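Side-chain contacts in CRISPR-associated endoribonuclease Cas6 1 (Methanocaldococcus jannaschii DSM 2661, PDB 5YI6), which probably cleaves precursor CRISPR transcripts within their repeats as a metal-independent endoribonuclease, yielding the guide RNAs of a prokaryotic antiviral defence system: residues Arg65-Lys69 with Glu70-Thr74; Ile83-Asn87 with Asn88-Glu92; Leu128-Ile131 with Ser132-Leu136. All blocks are in the same frame, centred on the assembly; numbering follows the deposited sequence.

Interaction 1 of 3, residues Arg65-Lys69 with Glu70-Thr74; sequences RVIRK and EGIET
R68 and E73 meet side by side on one face of a beta hairpin. NE and NH2 of R68 both reach the same oxygen, E73 OE1, at 2.9 Å. This is a side-on salt bridge. The guanidinium and carboxylate planes are only 19° apart. OE1 takes NH2 on its syn lone pair and meets NE nearly along its own C-O bond. CG of E73 stands anti to the backbone N (chi1 177°) and the chain runs on extended, which carries the acid alongside R68. V66 CG1 lies 3.4 Å above the centre of the R68 guanidinium plane and covers one face. The backbone beneath is tightly paired: E73 N gives a 2.8 Å bond to V66 O, and V66 N bonds E73 O in return. R68 N bonds G71 O at 2.8 Å where the strands turn.

On the R65, I67 and I72 face, R65 CB lies 3.6 Å from I72 CG2. The R65 chain is bent at chi2 and chi3, and I72 CG2 lies over one face of its guanidinium, offset toward the rim. R65 NE bonds I62 O. I67 adds little, its CG1 4.1 Å from I72 CD1. The turn is the solvent side. There K69 NZ and E70 OE2 stay 4.7 Å apart, opposite charges without contact.

Strand 71-74 is the middle of a three-stranded antiparallel sheet. Strand 65-67 borders it on one side and strand 17-20 on the other.

Interaction 2 of 3, residues Ile83-Asn87 with Asn88-Glu92; sequences ISSPN and NEFIE
In the N-terminal ferredoxin-like (RAMP) fold, as in Cas6 relatives, strand 78-85 passes into helix 88-101 through an N-cap, and N87 supplies it. N87 OD1 accepts from F90 N at 3.0 Å, with an N-H...O angle of 161°. The donor stands well above the carbonyl plane, 55° out of it, so the bond does not follow a lone pair. CG of N87 is anti to the backbone N (chi1 -173°), which turns the amide back over the first turn of the helix. N87 O also takes a weak bond from I91 N. Together they give the start of the helix a side-chain and a main-chain acceptor from one residue.

The residues before the cap are held as well. S85 OG accepts from N87 N at 2.9 Å, an ST turn, and the same hydroxyl also bonds F54 O. These bonds probably help hold the chain as it leaves the strand.

Past the polar turn the contact is apolar and buried. I91 folds back against the strand, and its CD1 lies 3.8 Å from I83 CG2, the two side chains crossing obliquely. F90 CD2 lies 4.0 Å from S85 CB. The F90 ring also meets the rings of F52 and F55, and its side chain is about 9 Å from that of K53, the probable transition-state stabiliser. Outside the two segments, R2 pairs with E89 in a salt bridge and M5 of strand 5-12 packs on I91. The nearest approach of I91 to S85 is made by its CG1, 3.6 Å from S85 CB.

Interaction 3 of 3, residues Leu128-Ile131 with Ser132-Leu136; sequences LKTI and SPIYL
T130 lays its methyl group against the end of I134. T130 CG2 is 3.6 Å from I134 CD1 and 3.8 Å from I134 CG1. The two side chains cross at about a right angle, and the methyl meets the CG1-CD1 branch of the isoleucine, not CG2. CG2 of T130 is anti to its carbonyl carbon, and OG1 takes the place between the backbone N and that carbon (chi1 55°). This rotamer turns the methyl to I134 and leaves the hydroxyl for M207 N of the neighbouring strand 201-213.

The chain between them bends through I131 and S132 after strand 127-130 ends. It brings S132 O to 3.3 Å from T130 CB. The same carbonyl oxygen is 3.8 Å from the T130 methyl, CG2. P133 follows, and its CA is 4.3 Å from T130 CB. The bend then presents I134 to the threonine. I134 also packs on L162 of helix 158-174.

The first side-chain bonds of I131 and S132 point away from each other's segment, though each CB touches it. S132 OG bonds both F57 O and M236 N, so its buried hydroxyl is satisfied by partners outside the loop.

No hydrogen bond joins 128-131 to 132-136. The direct contact is therefore van der Waals packing, and the turn probably owes its shape largely to polar bonds with the strands and loops around it.

In the fold
The three contacts follow one another along the chain and none touches another. Interactions 1 and 2 lie in the N-terminal Cas6 region, and interaction 3 in the C-terminal Cas6 region. Interactions 1 and 2 sit on opposite sides of the chain's centre, with their centres about 31 Å apart, although strand 71-74 is followed directly by strand 78-85. Interaction 3 is the most central, its centre about 7 Å from the centre of the chain. It comes within about 7 Å of interaction 2, nearest atoms, and about 10 Å of interaction 1. Only interaction 2 is near the probable catalytic residues: the E89 side chain is about 9 Å from that of H47, the likely proton donor.

Interaction 1 of 3, residues Arg65-Lys69 with Glu70-Thr74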
ATOM      1  N   ARG A  65     -12.149   5.196  16.989  1.00 26.42           N
ATOM      2  CA  ARG A  65     -11.656   3.844  17.200  1.00 32.45           C
ATOM      3  C   ARG A  65     -11.672   3.456  18.673  1.00 31.85           C
ATOM      4  O   ARG A  65     -11.579   4.305  19.559  1.00 33.84           O
ATOM      5  CB  ARG A  65     -10.247   3.708  16.639  1.00 37.65           C
ATOM      6  CG  ARG A  65      -9.269   4.609  17.310  1.00 40.85           C
ATOM      7  CD  ARG A  65      -8.256   5.158  16.319  1.00 44.94           C
ATOM      8  NE  ARG A  65      -7.662   4.102  15.518  1.00 44.15           N
ATOM      9  CZ  ARG A  65      -6.708   3.289  15.951  1.00 52.43           C
ATOM     10  NH1 ARG A  65      -6.256   3.403  17.197  1.00 51.06           N
ATOM     11  NH2 ARG A  65      -6.213   2.351  15.142  1.00 50.25           N
ATOM     12  N   VAL A  66     -11.822   2.157  18.912  1.00 26.05           N
ATOM     13  CA  VAL A  66     -11.619   1.559  20.229  1.00 28.00           C
ATOM     14  C   VAL A  66     -10.700   0.357  20.069  1.00 30.10           C
ATOM     15  O   VAL A  66     -10.970  -0.528  19.255  1.00 26.80           O
ATOM     16  CB  VAL A  66     -12.942   1.128  20.898  1.00 26.49           C
ATOM     17  CG1 VAL A  66     -12.630   0.442  22.245  1.00 28.32           C
ATOM     18  CG2 VAL A  66     -13.816   2.310  21.122  1.00 30.29           C
ATOM     19  N   ILE A  67      -9.623   0.321  20.847  1.00 27.72           N
ATOM     20  CA  ILE A  67      -8.694  -0.801  20.794  1.00 32.55           C
ATOM     21  C   ILE A  67      -9.333  -2.002  21.468  1.00 31.00           C
ATOM     22  O   ILE A  67      -9.789  -1.915  22.612  1.00 31.83           O
ATOM     23  CB  ILE A  67      -7.364  -0.433  21.464  1.00 36.60           C
ATOM     24  CG1 ILE A  67      -6.692   0.698  20.681  1.00 35.48           C
ATOM     25  CG2 ILE A  67      -6.487  -1.658  21.589  1.00 40.02           C
ATOM     26  CD1 ILE A  67      -5.492   1.295  21.374  1.00 44.24           C
ATOM     27  N   ARG A  68      -9.408  -3.120  20.757  1.00 23.08           N
ATOM     28  CA  ARG A  68      -9.985  -4.332  21.317  1.00 21.87           C
ATOM     29  C   ARG A  68      -8.956  -5.443  21.255  1.00 27.03           C
ATOM     30  O   ARG A  68      -7.905  -5.312  20.626  1.00 29.52           O
ATOM     31  CB  ARG A  68     -11.248  -4.763  20.584  1.00 20.51           C
ATOM     32  CG  ARG A  68     -12.376  -3.750  20.636  1.00 22.25           C
ATOM     33  CD  ARG A  68     -12.901  -3.534  22.086  1.00 25.46           C
ATOM     34  NE  ARG A  68     -14.128  -2.735  22.052  1.00 26.99           N
ATOM     35  CZ  ARG A  68     -14.728  -2.230  23.137  1.00 34.03           C
ATOM     36  NH1 ARG A  68     -14.211  -2.422  24.343  1.00 30.88           N
ATOM     37  NH2 ARG A  68     -15.842  -1.517  23.008  1.00 29.25           N
ATOM     38  N   LYS A  69      -9.327  -6.581  21.831  1.00 30.74           N
ATOM     39  CA  LYS A  69      -8.418  -7.723  21.859  1.00 39.78           C
ATOM     40  C   LYS A  69      -8.105  -8.215  20.445  1.00 35.84           C
ATOM     41  O   LYS A  69      -6.941  -8.468  20.111  1.00 32.32           O
ATOM     42  CB  LYS A  69      -9.034  -8.851  22.687  1.00 45.63           C
ATOM     43  CG  LYS A  69      -8.140 -10.079  22.845  1.00 54.92           C
ATOM     44  CD  LYS A  69      -8.794 -11.130  23.745  1.00 64.89           C
ATOM     45  CE  LYS A  69      -8.025 -12.451  23.732  1.00 72.51           C
ATOM     46  NZ  LYS A  69      -8.735 -13.527  24.488  1.00 77.41           N
ATOM     47  N   GLU A  70      -9.132  -8.347  19.597  1.00 34.85           N
ATOM     48  CA  GLU A  70      -8.966  -8.936  18.275  1.00 33.92           C
ATOM     49  C   GLU A  70      -8.703  -7.925  17.170  1.00 33.67           C
ATOM     50  O   GLU A  70      -8.335  -8.335  16.064  1.00 30.13           O
ATOM     51  CB  GLU A  70     -10.191  -9.780  17.911  1.00 48.40           C
ATOM     52  CG  GLU A  70     -10.408 -10.963  18.847  1.00 66.18           C
ATOM     53  CD  GLU A  70      -9.235 -11.953  18.831  1.00 79.82           C
ATOM     54  OE1 GLU A  70      -8.538 -12.063  17.791  1.00 83.79           O
ATOM     55  OE2 GLU A  70      -8.998 -12.610  19.868  1.00 81.64           O
ATOM     56  N   GLY A  71      -8.887  -6.635  17.422  1.00 26.02           N
ATOM     57  CA  GLY A  71      -8.687  -5.644  16.378  1.00 23.82           C
ATOM     58  C   GLY A  71      -9.092  -4.265  16.855  1.00 25.37           C
ATOM     59  O   GLY A  71      -9.212  -4.012  18.066  1.00 22.79           O
ATOM     60  N   ILE A  72      -9.331  -3.394  15.880  1.00 20.97           N
ATOM     61  CA  ILE A  72      -9.715  -2.011  16.119  1.00 22.09           C
ATOM     62  C   ILE A  72     -11.193  -1.882  15.801  1.00 24.09           C
ATOM     63  O   ILE A  72     -11.634  -2.160  14.675  1.00 20.54           O
ATOM     64  CB  ILE A  72      -8.888  -1.024  15.279  1.00 24.82           C
ATOM     65  CG1 ILE A  72      -7.391  -1.221  15.542  1.00 25.42           C
ATOM     66  CG2 ILE A  72      -9.340   0.419  15.550  1.00 27.36           C
ATOM     67  CD1 ILE A  72      -6.962  -0.985  16.983  1.00 28.82           C
ATOM     68  N   GLU A  73     -11.962  -1.451  16.788  1.00 20.46           N
ATOM     69  CA  GLU A  73     -13.384  -1.229  16.603  1.00 17.57           C
ATOM     70  C   GLU A  73     -13.629   0.130  15.974  1.00 18.21           C
ATOM     71  O   GLU A  73     -13.038   1.122  16.399  1.00 23.15           O
ATOM     72  CB  GLU A  73     -14.104  -1.301  17.967  1.00 16.89           C
ATOM     73  CG  GLU A  73     -15.589  -0.992  17.791  1.00 22.06           C
ATOM     74  CD  GLU A  73     -16.314  -0.939  19.127  1.00 25.85           C
ATOM     75  OE1 GLU A  73     -15.694  -1.304  20.118  1.00 23.34           O
ATOM     76  OE2 GLU A  73     -17.475  -0.523  19.147  1.00 25.60           O
ATOM     77  N   THR A  74     -14.507   0.181  14.963  1.00 18.59           N
ATOM     78  CA  THR A  74     -14.978   1.440  14.417  1.00 21.46           C
ATOM     79  C   THR A  74     -16.357   1.720  15.017  1.00 21.20           C
ATOM     80  O   THR A  74     -17.310   0.944  14.831  1.00 23.17           O
ATOM     81  CB  THR A  74     -15.005   1.466  12.877  1.00 21.34           C
ATOM     82  OG1 THR A  74     -15.747   2.617  12.469  1.00 20.18           O
ATOM     83  CG2 THR A  74     -15.676   0.233  12.283  1.00 19.72           C
TER

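Interaction 2 of 3, residues Ile83-Asn87 with Asn88-Glu92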
ATOM      1  N   ILE A  83      -5.617   4.328  -1.827  1.00 12.74           N
ATOM      2  CA  ILE A  83      -5.118   3.580  -2.979  1.00 15.05           C
ATOM      3  C   ILE A  83      -4.438   4.586  -3.894  1.00 13.89           C
ATOM      4  O   ILE A  83      -4.960   5.686  -4.098  1.00 12.92           O
ATOM      5  CB  ILE A  83      -6.236   2.869  -3.777  1.00 14.91           C
ATOM      6  CG1 ILE A  83      -7.223   2.132  -2.853  1.00 22.95           C
ATOM      7  CG2 ILE A  83      -5.607   1.908  -4.815  1.00 13.91           C
ATOM      8  CD1 ILE A  83      -8.423   1.396  -3.593  1.00 18.83           C
ATOM      9  N   SER A  84      -3.274   4.228  -4.426  1.00 11.75           N
ATOM     10  CA  SER A  84      -2.568   5.210  -5.258  1.00 11.72           C
ATOM     11  C   SER A  84      -1.752   4.506  -6.334  1.00 14.36           C
ATOM     12  O   SER A  84      -1.333   3.352  -6.180  1.00 14.23           O
ATOM     13  CB  SER A  84      -1.642   6.113  -4.441  1.00 15.77           C
ATOM     14  OG  SER A  84      -0.609   5.349  -3.818  1.00 23.18           O
ATOM     15  N   SER A  85      -1.475   5.256  -7.404  1.00 14.35           N
ATOM     16  CA  SER A  85      -0.634   4.725  -8.472  1.00 13.78           C
ATOM     17  C   SER A  85      -0.002   5.890  -9.224  1.00 17.06           C
ATOM     18  O   SER A  85      -0.635   6.949  -9.365  1.00 16.73           O
ATOM     19  CB  SER A  85      -1.458   3.863  -9.444  1.00 16.68           C
ATOM     20  OG  SER A  85      -0.643   3.399 -10.527  1.00 15.37           O
ATOM     21  N   PRO A  86       1.212   5.717  -9.773  1.00 15.94           N
ATOM     22  CA  PRO A  86       1.690   6.708 -10.750  1.00 17.96           C
ATOM     23  C   PRO A  86       0.886   6.661 -12.045  1.00 21.26           C
ATOM     24  O   PRO A  86       1.058   7.543 -12.887  1.00 20.57           O
ATOM     25  CB  PRO A  86       3.174   6.327 -10.960  1.00 14.66           C
ATOM     26  CG  PRO A  86       3.250   4.824 -10.611  1.00 19.37           C
ATOM     27  CD  PRO A  86       2.228   4.679  -9.469  1.00 15.38           C
ATOM     28  N   ASN A  87      -0.005   5.672 -12.221  1.00 17.83           N
ATOM     29  CA  ASN A  87      -0.864   5.559 -13.403  1.00 15.27           C
ATOM     30  C   ASN A  87      -2.277   6.020 -13.047  1.00 19.38           C
ATOM     31  O   ASN A  87      -3.046   5.279 -12.415  1.00 16.68           O
ATOM     32  CB  ASN A  87      -0.886   4.118 -13.919  1.00 15.14           C
ATOM     33  CG  ASN A  87      -1.637   3.998 -15.239  1.00 22.60           C
ATOM     34  OD1 ASN A  87      -2.677   4.628 -15.431  1.00 21.52           O
ATOM     35  ND2 ASN A  87      -1.100   3.213 -16.155  1.00 20.37           N
ATOM     36  N   ASN A  88      -2.642   7.242 -13.458  1.00 18.51           N
ATOM     37  CA  ASN A  88      -3.940   7.752 -13.016  1.00 19.03           C
ATOM     38  C   ASN A  88      -5.096   7.059 -13.719  1.00 17.85           C
ATOM     39  O   ASN A  88      -6.210   7.011 -13.167  1.00 21.60           O
ATOM     40  CB  ASN A  88      -4.039   9.271 -13.176  1.00 22.78           C
ATOM     41  CG  ASN A  88      -4.019   9.699 -14.609  1.00 37.12           C
ATOM     42  OD1 ASN A  88      -3.281   9.144 -15.419  1.00 34.56           O
ATOM     43  ND2 ASN A  88      -4.826  10.700 -14.936  1.00 44.20           N
ATOM     44  N   GLU A  89      -4.875   6.537 -14.928  1.00 18.96           N
ATOM     45  CA  GLU A  89      -5.951   5.807 -15.593  1.00 21.42           C
ATOM     46  C   GLU A  89      -6.318   4.528 -14.842  1.00 21.67           C
ATOM     47  O   GLU A  89      -7.495   4.168 -14.772  1.00 19.09           O
ATOM     48  CB  GLU A  89      -5.554   5.483 -17.048  1.00 20.76           C
ATOM     49  CG  GLU A  89      -6.619   4.675 -17.795  1.00 30.06           C
ATOM     50  CD  GLU A  89      -6.258   4.428 -19.268  1.00 55.74           C
ATOM     51  OE1 GLU A  89      -5.201   4.933 -19.725  1.00 63.23           O
ATOM     52  OE2 GLU A  89      -7.020   3.707 -19.952  1.00 60.60           O
ATOM     53  N   PHE A  90      -5.330   3.814 -14.297  1.00 19.57           N
ATOM     54  CA  PHE A  90      -5.642   2.656 -13.462  1.00 19.00           C
ATOM     55  C   PHE A  90      -6.538   3.060 -12.305  1.00 16.05           C
ATOM     56  O   PHE A  90      -7.546   2.400 -12.013  1.00 16.49           O
ATOM     57  CB  PHE A  90      -4.352   2.006 -12.913  1.00 15.03           C
ATOM     58  CG  PHE A  90      -4.619   0.975 -11.838  1.00 19.02           C
ATOM     59  CD1 PHE A  90      -5.165  -0.258 -12.160  1.00 17.82           C
ATOM     60  CD2 PHE A  90      -4.363   1.259 -10.498  1.00 17.48           C
ATOM     61  CE1 PHE A  90      -5.438  -1.207 -11.168  1.00 18.19           C
ATOM     62  CE2 PHE A  90      -4.630   0.313  -9.503  1.00 18.51           C
ATOM     63  CZ  PHE A  90      -5.166  -0.925  -9.848  1.00 18.56           C
ATOM     64  N   ILE A  91      -6.158   4.123 -11.606  1.00 14.18           N
ATOM     65  CA  ILE A  91      -6.896   4.519 -10.413  1.00 16.11           C
ATOM     66  C   ILE A  91      -8.310   4.955 -10.790  1.00 16.39           C
ATOM     67  O   ILE A  91      -9.283   4.566 -10.138  1.00 14.64           O
ATOM     68  CB  ILE A  91      -6.152   5.628  -9.642  1.00 13.08           C
ATOM     69  CG1 ILE A  91      -4.831   5.097  -9.040  1.00 18.29           C
ATOM     70  CG2 ILE A  91      -7.039   6.182  -8.498  1.00 15.42           C
ATOM     71  CD1 ILE A  91      -5.026   4.069  -7.919  1.00 12.64           C
ATOM     72  N   GLU A  92      -8.445   5.762 -11.846  1.00 12.74           N
ATOM     73  CA  GLU A  92      -9.785   6.228 -12.239  1.00 13.74           C
ATOM     74  C   GLU A  92     -10.679   5.049 -12.631  1.00 16.77           C
ATOM     75  O   GLU A  92     -11.852   4.995 -12.247  1.00 17.35           O
ATOM     76  CB  GLU A  92      -9.688   7.226 -13.393  1.00 19.27           C
ATOM     77  CG  GLU A  92      -8.984   8.548 -13.047  1.00 20.83           C
ATOM     78  CD  GLU A  92      -9.892   9.564 -12.374  1.00 26.45           C
ATOM     79  OE1 GLU A  92     -10.996   9.194 -11.890  1.00 22.64           O
ATOM     80  OE2 GLU A  92      -9.467  10.742 -12.293  1.00 29.21           O
TER

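Interaction 3 of 3, residues Leu128-Ile131 with Ser132-Leu136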
ATOM      1  N   LEU A 128       7.632  11.284   6.200  1.00 21.56           N
ATOM      2  CA  LEU A 128       6.697  10.301   5.682  1.00 22.39           C
ATOM      3  C   LEU A 128       6.486   9.226   6.738  1.00 21.29           C
ATOM      4  O   LEU A 128       7.410   8.873   7.478  1.00 21.22           O
ATOM      5  CB  LEU A 128       7.238   9.663   4.390  1.00 19.21           C
ATOM      6  CG  LEU A 128       7.489  10.642   3.232  1.00 19.64           C
ATOM      7  CD1 LEU A 128       8.203   9.930   2.076  1.00 15.03           C
ATOM      8  CD2 LEU A 128       6.184  11.280   2.772  1.00 19.58           C
ATOM      9  N   LYS A 129       5.283   8.659   6.780  1.00 16.89           N
ATOM     10  CA  LYS A 129       5.079   7.506   7.644  1.00 17.01           C
ATOM     11  C   LYS A 129       4.286   6.465   6.877  1.00 17.14           C
ATOM     12  O   LYS A 129       3.476   6.795   6.019  1.00 18.70           O
ATOM     13  CB  LYS A 129       4.366   7.881   8.940  1.00 21.60           C
ATOM     14  CG  LYS A 129       2.921   8.098   8.754  1.00 23.34           C
ATOM     15  CD  LYS A 129       2.206   8.314  10.120  1.00 29.47           C
ATOM     16  CE  LYS A 129       0.696   8.442   9.913  1.00 36.33           C
ATOM     17  NZ  LYS A 129      -0.076   8.734  11.173  1.00 38.45           N
ATOM     18  N   THR A 130       4.540   5.202   7.183  1.00 15.76           N
ATOM     19  CA  THR A 130       3.840   4.119   6.490  1.00 15.57           C
ATOM     20  C   THR A 130       2.383   4.061   6.956  1.00 18.83           C
ATOM     21  O   THR A 130       2.092   4.183   8.161  1.00 17.83           O
ATOM     22  CB  THR A 130       4.545   2.780   6.759  1.00 14.96           C
ATOM     23  OG1 THR A 130       4.657   2.557   8.182  1.00 18.50           O
ATOM     24  CG2 THR A 130       5.979   2.750   6.105  1.00 14.72           C
ATOM     25  N   ILE A 131       1.471   3.922   5.994  1.00 12.36           N
ATOM     26  CA  ILE A 131       0.101   3.490   6.259  1.00 13.75           C
ATOM     27  C   ILE A 131      -0.157   2.074   5.758  1.00 15.95           C
ATOM     28  O   ILE A 131      -1.212   1.496   6.072  1.00 15.56           O
ATOM     29  CB  ILE A 131      -0.936   4.493   5.701  1.00 11.82           C
ATOM     30  CG1 ILE A 131      -0.714   4.756   4.174  1.00 14.87           C
ATOM     31  CG2 ILE A 131      -0.794   5.817   6.456  1.00 18.06           C
ATOM     32  CD1 ILE A 131      -1.853   5.702   3.557  1.00 16.89           C
ATOM     33  N   SER A 132       0.800   1.463   5.044  1.00 15.45           N
ATOM     34  CA  SER A 132       0.934   0.021   5.050  1.00 12.38           C
ATOM     35  C   SER A 132       2.440  -0.251   5.152  1.00 14.15           C
ATOM     36  O   SER A 132       3.261   0.542   4.634  1.00 14.83           O
ATOM     37  CB  SER A 132       0.317  -0.663   3.824  1.00 12.88           C
ATOM     38  OG  SER A 132       0.745  -0.080   2.601  1.00 13.27           O
ATOM     39  N   PRO A 133       2.844  -1.280   5.884  1.00 17.81           N
ATOM     40  CA  PRO A 133       4.278  -1.426   6.192  1.00 17.93           C
ATOM     41  C   PRO A 133       5.081  -1.822   4.950  1.00 18.23           C
ATOM     42  O   PRO A 133       4.555  -2.378   3.983  1.00 12.99           O
ATOM     43  CB  PRO A 133       4.314  -2.526   7.264  1.00 21.63           C
ATOM     44  CG  PRO A 133       3.079  -3.365   7.022  1.00 19.18           C
ATOM     45  CD  PRO A 133       2.013  -2.309   6.555  1.00 17.33           C
ATOM     46  N   ILE A 134       6.402  -1.554   5.022  1.00 17.96           N
ATOM     47  CA  ILE A 134       7.330  -1.747   3.901  1.00 15.03           C
ATOM     48  C   ILE A 134       7.910  -3.143   3.973  1.00 13.97           C
ATOM     49  O   ILE A 134       8.376  -3.586   5.032  1.00 20.53           O
ATOM     50  CB  ILE A 134       8.430  -0.672   3.908  1.00 19.46           C
ATOM     51  CG1 ILE A 134       7.812   0.667   3.490  1.00 18.88           C
ATOM     52  CG2 ILE A 134       9.658  -1.056   2.987  1.00 17.02           C
ATOM     53  CD1 ILE A 134       8.668   1.879   3.850  1.00 21.79           C
ATOM     54  N   TYR A 135       7.862  -3.832   2.843  1.00 14.63           N
ATOM     55  CA  TYR A 135       8.414  -5.161   2.685  1.00 15.65           C
ATOM     56  C   TYR A 135       9.647  -5.057   1.807  1.00 17.17           C
ATOM     57  O   TYR A 135       9.608  -4.423   0.749  1.00 16.66           O
ATOM     58  CB  TYR A 135       7.369  -6.080   2.055  1.00 16.42           C
ATOM     59  CG  TYR A 135       7.842  -7.480   1.759  1.00 18.64           C
ATOM     60  CD1 TYR A 135       8.246  -8.329   2.775  1.00 23.25           C
ATOM     61  CD2 TYR A 135       7.828  -7.977   0.464  1.00 25.63           C
ATOM     62  CE1 TYR A 135       8.666  -9.666   2.494  1.00 22.91           C
ATOM     63  CE2 TYR A 135       8.243  -9.286   0.185  1.00 30.24           C
ATOM     64  CZ  TYR A 135       8.644 -10.120   1.210  1.00 24.36           C
ATOM     65  OH  TYR A 135       9.038 -11.409   0.949  1.00 25.33           O
ATOM     66  N   LEU A 136      10.742  -5.689   2.239  1.00 16.85           N
ATOM     67  CA  LEU A 136      11.969  -5.608   1.460  1.00 16.28           C
ATOM     68  C   LEU A 136      12.752  -6.884   1.738  1.00 15.52           C
ATOM     69  O   LEU A 136      12.999  -7.183   2.899  1.00 19.23           O
ATOM     70  CB  LEU A 136      12.765  -4.374   1.864  1.00 18.20           C
ATOM     71  CG  LEU A 136      13.879  -3.972   0.911  1.00 21.63           C
ATOM     72  CD1 LEU A 136      13.343  -3.490  -0.454  1.00 23.65           C
ATOM     73  CD2 LEU A 136      14.752  -2.920   1.610  1.00 21.22           C
TER